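PDB 2PAG: hypothetical protein from Pseudomonas syringae pv. tomato, which is of unknown function but binds calcium and belongs to the SMI1/KNR4 (SUKH) family, many bacterial members of which are thought to be toxin-immunity proteins. Local coordinates for residues E2-Q7 / H126-V131; E44-V49 / V60-P65; E73-A78 / L87-Q92. All coordinates share one frame; numbering follows the deposited sequence.

Interaction 1 of 3, residues E2-Q7 / H126-V131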
# COMPACT_ATOMS: atom_id res chain seq x y z
N GLU A 2 6.08 -11.32 12.35
CA GLU A 2 6.05 -12.62 11.69
C GLU A 2 4.61 -13.12 11.69
O GLU A 2 4.13 -13.69 10.70
CB GLU A 2 6.95 -13.60 12.45
CG GLU A 2 7.28 -14.87 11.69
CD GLU A 2 8.17 -15.81 12.48
OE1 GLU A 2 9.21 -15.35 13.02
OE2 GLU A 2 7.84 -17.02 12.57
N GLU A 3 3.92 -12.87 12.80
CA GLU A 3 2.52 -13.26 12.97
C GLU A 3 1.60 -12.69 11.90
O GLU A 3 0.87 -13.43 11.24
CB GLU A 3 2.02 -12.77 14.33
CG GLU A 3 2.62 -13.47 15.53
CD GLU A 3 1.95 -14.80 15.80
OE1 GLU A 3 2.11 -15.72 14.97
OE2 GLU A 3 1.27 -14.92 16.84
N VAL A 4 1.63 -11.37 11.75
CA VAL A 4 0.78 -10.69 10.78
C VAL A 4 1.10 -11.12 9.35
O VAL A 4 0.20 -11.35 8.54
CB VAL A 4 0.92 -9.16 10.92
CG1 VAL A 4 -0.01 -8.45 9.94
CG2 VAL A 4 0.60 -8.75 12.35
N ILE A 5 2.39 -11.24 9.03
CA ILE A 5 2.78 -11.65 7.69
C ILE A 5 2.20 -13.03 7.40
O ILE A 5 1.60 -13.24 6.35
CB ILE A 5 4.32 -11.67 7.52
CG1 ILE A 5 4.85 -10.23 7.57
CG2 ILE A 5 4.69 -12.33 6.19
CD1 ILE A 5 6.35 -10.13 7.50
N GLU A 6 2.37 -13.95 8.34
CA GLU A 6 1.84 -15.31 8.17
C GLU A 6 0.33 -15.29 7.95
O GLU A 6 -0.18 -16.00 7.07
CB GLU A 6 2.17 -16.17 9.40
CG GLU A 6 1.46 -17.53 9.45
CD GLU A 6 1.78 -18.34 10.72
OE1 GLU A 6 2.04 -17.74 11.78
OE2 GLU A 6 1.76 -19.58 10.65
N GLN A 7 -0.37 -14.48 8.73
CA GLN A 7 -1.82 -14.37 8.63
C GLN A 7 -2.23 -13.96 7.21
O GLN A 7 -3.14 -14.55 6.63
CB GLN A 7 -2.33 -13.33 9.63
CG GLN A 7 -3.82 -13.44 9.93
CD GLN A 7 -4.31 -12.34 10.85
OE1 GLN A 7 -3.62 -11.95 11.80
NE2 GLN A 7 -5.51 -11.83 10.59
N HIS A 126 -0.04 -2.19 11.44
CA HIS A 126 -1.25 -2.03 12.25
C HIS A 126 -2.42 -1.94 11.27
O HIS A 126 -3.49 -2.49 11.51
CB HIS A 126 -1.20 -0.74 13.06
CG HIS A 126 -0.33 -0.81 14.27
ND1 HIS A 126 1.04 -0.73 14.21
CD2 HIS A 126 -0.64 -0.97 15.58
CE1 HIS A 126 1.54 -0.83 15.43
NE2 HIS A 126 0.54 -0.98 16.28
N TRP A 127 -2.19 -1.21 10.18
CA TRP A 127 -3.22 -1.06 9.16
C TRP A 127 -3.54 -2.41 8.52
O TRP A 127 -4.71 -2.73 8.29
CB TRP A 127 -2.75 -0.08 8.09
CG TRP A 127 -3.74 0.09 6.99
CD1 TRP A 127 -4.85 0.90 6.99
CD2 TRP A 127 -3.79 -0.65 5.76
NE1 TRP A 127 -5.58 0.70 5.84
CE2 TRP A 127 -4.95 -0.24 5.07
CE3 TRP A 127 -2.96 -1.62 5.18
CZ2 TRP A 127 -5.30 -0.77 3.82
CZ3 TRP A 127 -3.31 -2.14 3.95
CH2 TRP A 127 -4.48 -1.72 3.28
N ALA A 128 -2.51 -3.19 8.22
CA ALA A 128 -2.71 -4.49 7.59
C ALA A 128 -3.51 -5.42 8.50
O ALA A 128 -4.39 -6.15 8.05
CB ALA A 128 -1.37 -5.11 7.25
N ARG A 129 -3.18 -5.39 9.79
CA ARG A 129 -3.83 -6.24 10.78
C ARG A 129 -5.22 -5.78 11.16
O ARG A 129 -6.15 -6.59 11.22
CB ARG A 129 -2.97 -6.31 12.04
CG ARG A 129 -3.53 -7.23 13.12
CD ARG A 129 -2.78 -7.05 14.42
NE ARG A 129 -3.06 -5.75 15.02
CZ ARG A 129 -2.29 -5.18 15.94
NH1 ARG A 129 -1.20 -5.80 16.37
NH2 ARG A 129 -2.61 -3.99 16.43
N ASP A 130 -5.37 -4.49 11.41
CA ASP A 130 -6.64 -3.94 11.86
C ASP A 130 -7.61 -3.46 10.78
O ASP A 130 -8.79 -3.24 11.07
CB ASP A 130 -6.37 -2.84 12.89
CG ASP A 130 -5.48 -3.33 14.03
OD1 ASP A 130 -5.55 -4.53 14.37
OD2 ASP A 130 -4.73 -2.51 14.60
N VAL A 131 -7.13 -3.29 9.56
CA VAL A 131 -8.01 -2.85 8.48
C VAL A 131 -8.10 -3.86 7.34
O VAL A 131 -9.19 -4.34 7.02
CB VAL A 131 -7.55 -1.49 7.90
CG1 VAL A 131 -8.46 -1.08 6.75
CG2 VAL A 131 -7.59 -0.42 9.00
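Val4 of the N-terminal helix 2-11 packs on Ala128 and Arg129 of the C-terminal helix 124-132. This is a helix-helix contact that brings the two ends of the SUKH-family chain together. The closest pair of CA atoms is Val4 CA and Arg129 CA, 6.4 Å apart. Both methyls of Val4 flank Arg129 CB, with Val4 CG1 at 4.2 Å and Val4 CG2 at 4.3 Å. CG1 alone also reaches Ala128 CB, at 4.5 Å, so it meets two consecutive residues of the opposing helix. CG1 stands anti to the Val4 backbone N (chi1 -178°), and this carries it across the gap. Val4 and Ile5 also touch Trp125, one turn earlier on the C-terminal helix.

Arg129 offers only the root of its side chain to Val4. Its end leads off to Asp130 of the same helix and grips it side-on with two nitrogens. Arg129 NE donates to Asp130 OD1 at 2.8 Å, almost straight at 170°. This bond lies close to the guanidinium plane but comes from above the carboxylate plane. Arg129 NH2 donates to the syn lone pair of Asp130 OD2 at 3.2 Å. The two bonds limit how the guanidinium can turn.

Trp127 serves another side of the helix. Val131 CB sits 3.5 Å above one face of its ring, toward the rim, and Tyr98 and Trp121 also meet it. Between the two segments there is no hydrogen bond. The contact is therefore light and wholly apolar, while the charge of Arg129 is paired within its own helix, on the exposed side.

Interaction 2 of 3, residues E44-V49 / V60-P65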
# COMPACT_ATOMS: atom_id res chain seq x y z
N GLU A 44 8.94 -2.69 3.66
CA GLU A 44 8.92 -4.06 4.17
C GLU A 44 7.61 -4.73 3.78
O GLU A 44 7.59 -5.89 3.37
CB GLU A 44 9.08 -4.03 5.69
CG GLU A 44 9.14 -5.38 6.36
CD GLU A 44 9.42 -5.24 7.83
OE1 GLU A 44 8.62 -4.58 8.52
OE2 GLU A 44 10.45 -5.78 8.29
N PHE A 45 6.52 -3.98 3.90
CA PHE A 45 5.20 -4.48 3.53
C PHE A 45 5.21 -4.86 2.04
O PHE A 45 4.81 -5.96 1.65
CB PHE A 45 4.17 -3.38 3.80
CG PHE A 45 2.81 -3.64 3.24
CD1 PHE A 45 1.83 -4.26 4.02
CD2 PHE A 45 2.48 -3.23 1.95
CE1 PHE A 45 0.54 -4.46 3.52
CE2 PHE A 45 1.19 -3.42 1.44
CZ PHE A 45 0.22 -4.03 2.23
N LEU A 46 5.69 -3.95 1.20
CA LEU A 46 5.74 -4.23 -0.23
C LEU A 46 6.60 -5.45 -0.57
O LEU A 46 6.27 -6.23 -1.46
CB LEU A 46 6.25 -3.00 -0.98
CG LEU A 46 5.33 -1.78 -0.93
CD1 LEU A 46 6.02 -0.60 -1.59
CD2 LEU A 46 4.01 -2.09 -1.63
N LEU A 47 7.71 -5.61 0.15
CA LEU A 47 8.62 -6.73 -0.11
C LEU A 47 8.17 -8.07 0.45
O LEU A 47 8.73 -9.11 0.08
CB LEU A 47 10.01 -6.39 0.43
CG LEU A 47 10.76 -5.25 -0.26
CD1 LEU A 47 11.91 -4.77 0.61
CD2 LEU A 47 11.27 -5.72 -1.62
N THR A 48 7.18 -8.06 1.33
CA THR A 48 6.72 -9.29 1.97
C THR A 48 5.29 -9.75 1.72
O THR A 48 5.01 -10.95 1.77
CB THR A 48 6.92 -9.21 3.49
OG1 THR A 48 6.10 -8.16 4.03
CG2 THR A 48 8.35 -8.90 3.81
N VAL A 49 4.38 -8.82 1.46
CA VAL A 49 2.98 -9.21 1.26
C VAL A 49 2.22 -8.55 0.11
O VAL A 49 1.02 -8.76 -0.02
CB VAL A 49 2.16 -9.00 2.56
CG1 VAL A 49 2.76 -9.84 3.68
CG2 VAL A 49 2.16 -7.54 2.97
N VAL A 60 -1.71 -1.16 -2.77
CA VAL A 60 -0.83 -0.85 -3.88
C VAL A 60 0.21 -1.93 -4.15
O VAL A 60 0.61 -2.70 -3.25
CB VAL A 60 -0.10 0.50 -3.68
CG1 VAL A 60 -1.12 1.63 -3.59
CG2 VAL A 60 0.77 0.45 -2.43
N THR A 61 0.63 -1.99 -5.41
CA THR A 61 1.62 -2.95 -5.88
C THR A 61 2.64 -2.22 -6.75
O THR A 61 2.44 -1.07 -7.13
CB THR A 61 0.95 -4.06 -6.72
OG1 THR A 61 0.23 -3.46 -7.81
CG2 THR A 61 -0.01 -4.86 -5.85
N VAL A 62 3.74 -2.89 -7.07
CA VAL A 62 4.77 -2.26 -7.89
C VAL A 62 5.33 -3.13 -9.00
O VAL A 62 6.25 -2.72 -9.70
CB VAL A 62 5.96 -1.79 -7.02
CG1 VAL A 62 5.49 -0.83 -5.95
CG2 VAL A 62 6.65 -3.00 -6.40
N THR A 63 4.76 -4.32 -9.19
CA THR A 63 5.27 -5.26 -10.19
C THR A 63 4.53 -5.35 -11.52
O THR A 63 5.03 -5.97 -12.47
CB THR A 63 5.35 -6.69 -9.60
OG1 THR A 63 4.04 -7.12 -9.22
CG2 THR A 63 6.27 -6.71 -8.38
N ASP A 64 3.34 -4.76 -11.60
CA ASP A 64 2.57 -4.79 -12.85
C ASP A 64 2.13 -3.38 -13.24
O ASP A 64 1.12 -2.87 -12.76
CB ASP A 64 1.35 -5.70 -12.70
CG ASP A 64 0.44 -5.68 -13.92
OD1 ASP A 64 0.87 -5.16 -14.97
OD2 ASP A 64 -0.70 -6.20 -13.83
N PRO A 65 2.89 -2.72 -14.12
CA PRO A 65 2.56 -1.36 -14.56
C PRO A 65 1.17 -1.18 -15.19
O PRO A 65 0.70 -0.06 -15.35
CB PRO A 65 3.69 -1.01 -15.53
CG PRO A 65 4.14 -2.36 -16.04
CD PRO A 65 4.12 -3.20 -14.79
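Phe45, neighbour of the Leu46 that reaches Val60 and Val62, has Val49 CG2 on one face of its ring, 3.4 Å above the plane and toward the rim. At ring atom CE1 it touches Ala128, and at CE2 it touches Ile90. The ring is buried, and its nearest approach to segment 60-65 is Phe45 CE2 to Val60 O, 4.8 Å. The contact joins helix 40-49 to the loop that leads to helix 71-81, in the interior of the SUKH-family fold.

Leu46 carries the contact with both methyls. Its CD2 lies 3.8 Å from the backbone O of Val60 and 4.2 Å from Val60 CG2. Its CD1 takes the other partner, Val62 CG1, at 4.4 Å. The leucine forks between the two valines, with Thr61 turned the other way. Leu46 CG is anti to its own carbonyl carbon (chi1 -66°), which sends the methyls toward the loop. The side chains of Leu46 and Val60 run at a slant to each other.

Around this apolar centre Leu27 of helix 24-34 also touches Leu46, and Ile30 touches Val62. The loop has no regular strand structure here, yet it is tied down. Val60 pairs by backbone with Ile90, and Thr61 OG1 bonds to Thr69 OG1. No hydrogen bond crosses between the two segments.

Toward the C-terminal end some polar groups are met within the helix, while Arg9 NH1 takes Thr48 O. Phe45 O accepts from both Thr48 N and Val49 N. Thr48 folds its hydroxyl back along the helix (chi1 64°), and Thr48 OG1 donates to Glu44 O at 2.8 Å, tilted from the carbonyl plane.

Interaction 3 of 3, residues E73-A78 / L87-Q92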
# COMPACT_ATOMS: atom_id res chain seq x y z
N GLU A 73 0.90 4.99 -10.68
CA GLU A 73 -0.38 5.46 -11.21
C GLU A 73 -1.33 5.85 -10.07
O GLU A 73 -2.06 6.83 -10.19
CB GLU A 73 -1.03 4.39 -12.09
CG GLU A 73 -0.28 4.06 -13.37
CD GLU A 73 -0.41 5.12 -14.46
OE1 GLU A 73 0.17 4.92 -15.55
OE2 GLU A 73 -1.10 6.14 -14.25
N VAL A 74 -1.33 5.09 -8.98
CA VAL A 74 -2.19 5.40 -7.85
C VAL A 74 -1.76 6.75 -7.24
O VAL A 74 -2.60 7.55 -6.84
CB VAL A 74 -2.12 4.28 -6.76
CG1 VAL A 74 -2.90 4.70 -5.53
CG2 VAL A 74 -2.71 2.99 -7.31
N CYS A 75 -0.45 6.99 -7.17
CA CYS A 75 0.06 8.25 -6.62
C CYS A 75 -0.39 9.42 -7.48
O CYS A 75 -0.89 10.42 -6.97
CB CYS A 75 1.59 8.23 -6.56
SG CYS A 75 2.27 7.27 -5.20
N ALA A 76 -0.20 9.30 -8.79
CA ALA A 76 -0.59 10.35 -9.71
C ALA A 76 -2.06 10.70 -9.55
O ALA A 76 -2.43 11.88 -9.47
CB ALA A 76 -0.32 9.92 -11.13
N THR A 77 -2.91 9.68 -9.48
CA THR A 77 -4.34 9.88 -9.33
C THR A 77 -4.68 10.53 -7.99
O THR A 77 -5.46 11.48 -7.93
CB THR A 77 -5.11 8.54 -9.43
OG1 THR A 77 -4.91 7.98 -10.74
CG2 THR A 77 -6.59 8.76 -9.18
N ALA A 78 -4.09 10.02 -6.92
CA ALA A 78 -4.35 10.54 -5.58
C ALA A 78 -3.84 11.97 -5.40
O ALA A 78 -4.55 12.83 -4.87
CB ALA A 78 -3.71 9.62 -4.53
N LEU A 87 2.45 12.46 1.24
CA LEU A 87 1.82 11.21 1.66
C LEU A 87 1.81 10.22 0.50
O LEU A 87 1.42 10.56 -0.61
CB LEU A 87 0.38 11.47 2.12
CG LEU A 87 0.17 12.46 3.26
CD1 LEU A 87 -1.32 12.51 3.63
CD2 LEU A 87 1.01 12.03 4.47
N ILE A 88 2.24 8.98 0.77
CA ILE A 88 2.26 7.95 -0.26
C ILE A 88 1.12 6.96 -0.04
O ILE A 88 1.07 6.29 0.99
CB ILE A 88 3.57 7.14 -0.26
CG1 ILE A 88 4.76 8.08 -0.40
CG2 ILE A 88 3.56 6.13 -1.39
CD1 ILE A 88 6.10 7.39 -0.21
N PRO A 89 0.20 6.84 -1.00
CA PRO A 89 -0.92 5.91 -0.83
C PRO A 89 -0.49 4.46 -0.64
O PRO A 89 0.43 3.99 -1.29
CB PRO A 89 -1.72 6.08 -2.11
CG PRO A 89 -1.46 7.50 -2.48
CD PRO A 89 0.02 7.65 -2.22
N ILE A 90 -1.16 3.77 0.28
CA ILE A 90 -0.89 2.36 0.47
C ILE A 90 -2.13 1.60 -0.00
O ILE A 90 -2.04 0.45 -0.40
CB ILE A 90 -0.55 2.00 1.96
CG1 ILE A 90 -0.36 0.49 2.07
CG2 ILE A 90 -1.67 2.46 2.91
CD1 ILE A 90 0.20 0.03 3.41
N CYS A 91 -3.29 2.25 0.02
CA CYS A 91 -4.48 1.57 -0.44
C CYS A 91 -5.65 2.48 -0.76
O CYS A 91 -6.07 3.28 0.06
CB CYS A 91 -4.92 0.53 0.59
SG CYS A 91 -6.30 -0.52 0.06
N GLN A 92 -6.16 2.35 -1.98
CA GLN A 92 -7.32 3.13 -2.40
C GLN A 92 -8.58 2.49 -1.82
O GLN A 92 -8.65 1.27 -1.66
CB GLN A 92 -7.40 3.14 -3.93
CG GLN A 92 -8.47 4.07 -4.48
CD GLN A 92 -8.63 3.95 -5.98
OE1 GLN A 92 -7.69 3.58 -6.69
NE2 GLN A 92 -9.83 4.26 -6.48
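Pro89 is the centre of the apolar contact between helix 71-81 and strand 88-93. Three of its ring carbons each meet a different helix residue. Pro89 CB lies 3.9 Å from Val74 CG1. Pro89 CG lies 3.7 Å from Ala78 CB. Pro89 CD lies 3.8 Å from Cys75 SG. The helix residues sit at spacings of one and four, so the ring rests against a single face of the helix. Val74 and Pro89 run past each other in opposite directions. Val74 CG1 is anti to its backbone N (chi1 174°) and does the touching, on the side where the ring's CB lies.

The sulfur contact is also apolar. Besides Pro89 CD, Cys75 SG meets Ile88 CG2 at 4.2 Å. SG is anti to the carbonyl carbon of Cys75 (chi1 -77°), and from there it reaches both residues of the strand. All five of these residues are buried.

No hydrogen bond crosses between 73-78 and 87-92. In the helix Ala78 N bonds to Val74 O at 2.9 Å. Just past this segment, Trp79 NE1 bonds to Leu87 O, just before the strand, and so ties the helix to the strand's start. In the strand Ile88 pairs by backbone with Val100. Ile90 points away from the helix and packs on Phe42, Phe45 and Trp127.

Ile90 and Cys91 both face Tyr98 of strand 96-100, which is a classic beta bulge. The chain turns a corner there. The side chain of Ile88 is about 8 Å from that of Glu101, a calcium ligand. The whole is a helix packed on the bulged edge strand of a four-stranded antiparallel sheet.

How the interactions relate
Interactions 2 and 3 are buried, while interaction 1 lies nearer the surface, where the two ends of the chain meet. No hydrogen bond crosses any of the three. Side chains meet through apolar atoms, and in interaction 2 a methyl also rests on a carbonyl oxygen. Only interaction 1 has a salt bridge, at its exposed side. The elements differ but touch. Helix 40-49 touches helix 2-11 through Thr48 and Val49 and helix 124-132 through Phe45. Trp127 reaches Cys91 and Ile90 of interaction 3. Interactions 2 and 3 are joined most directly: Val60 N probably bonds to Ile90 O, and Val60 CG1 packs on Val74 CG1. Ile90, a buried residue, thus touches parts of all three contacts.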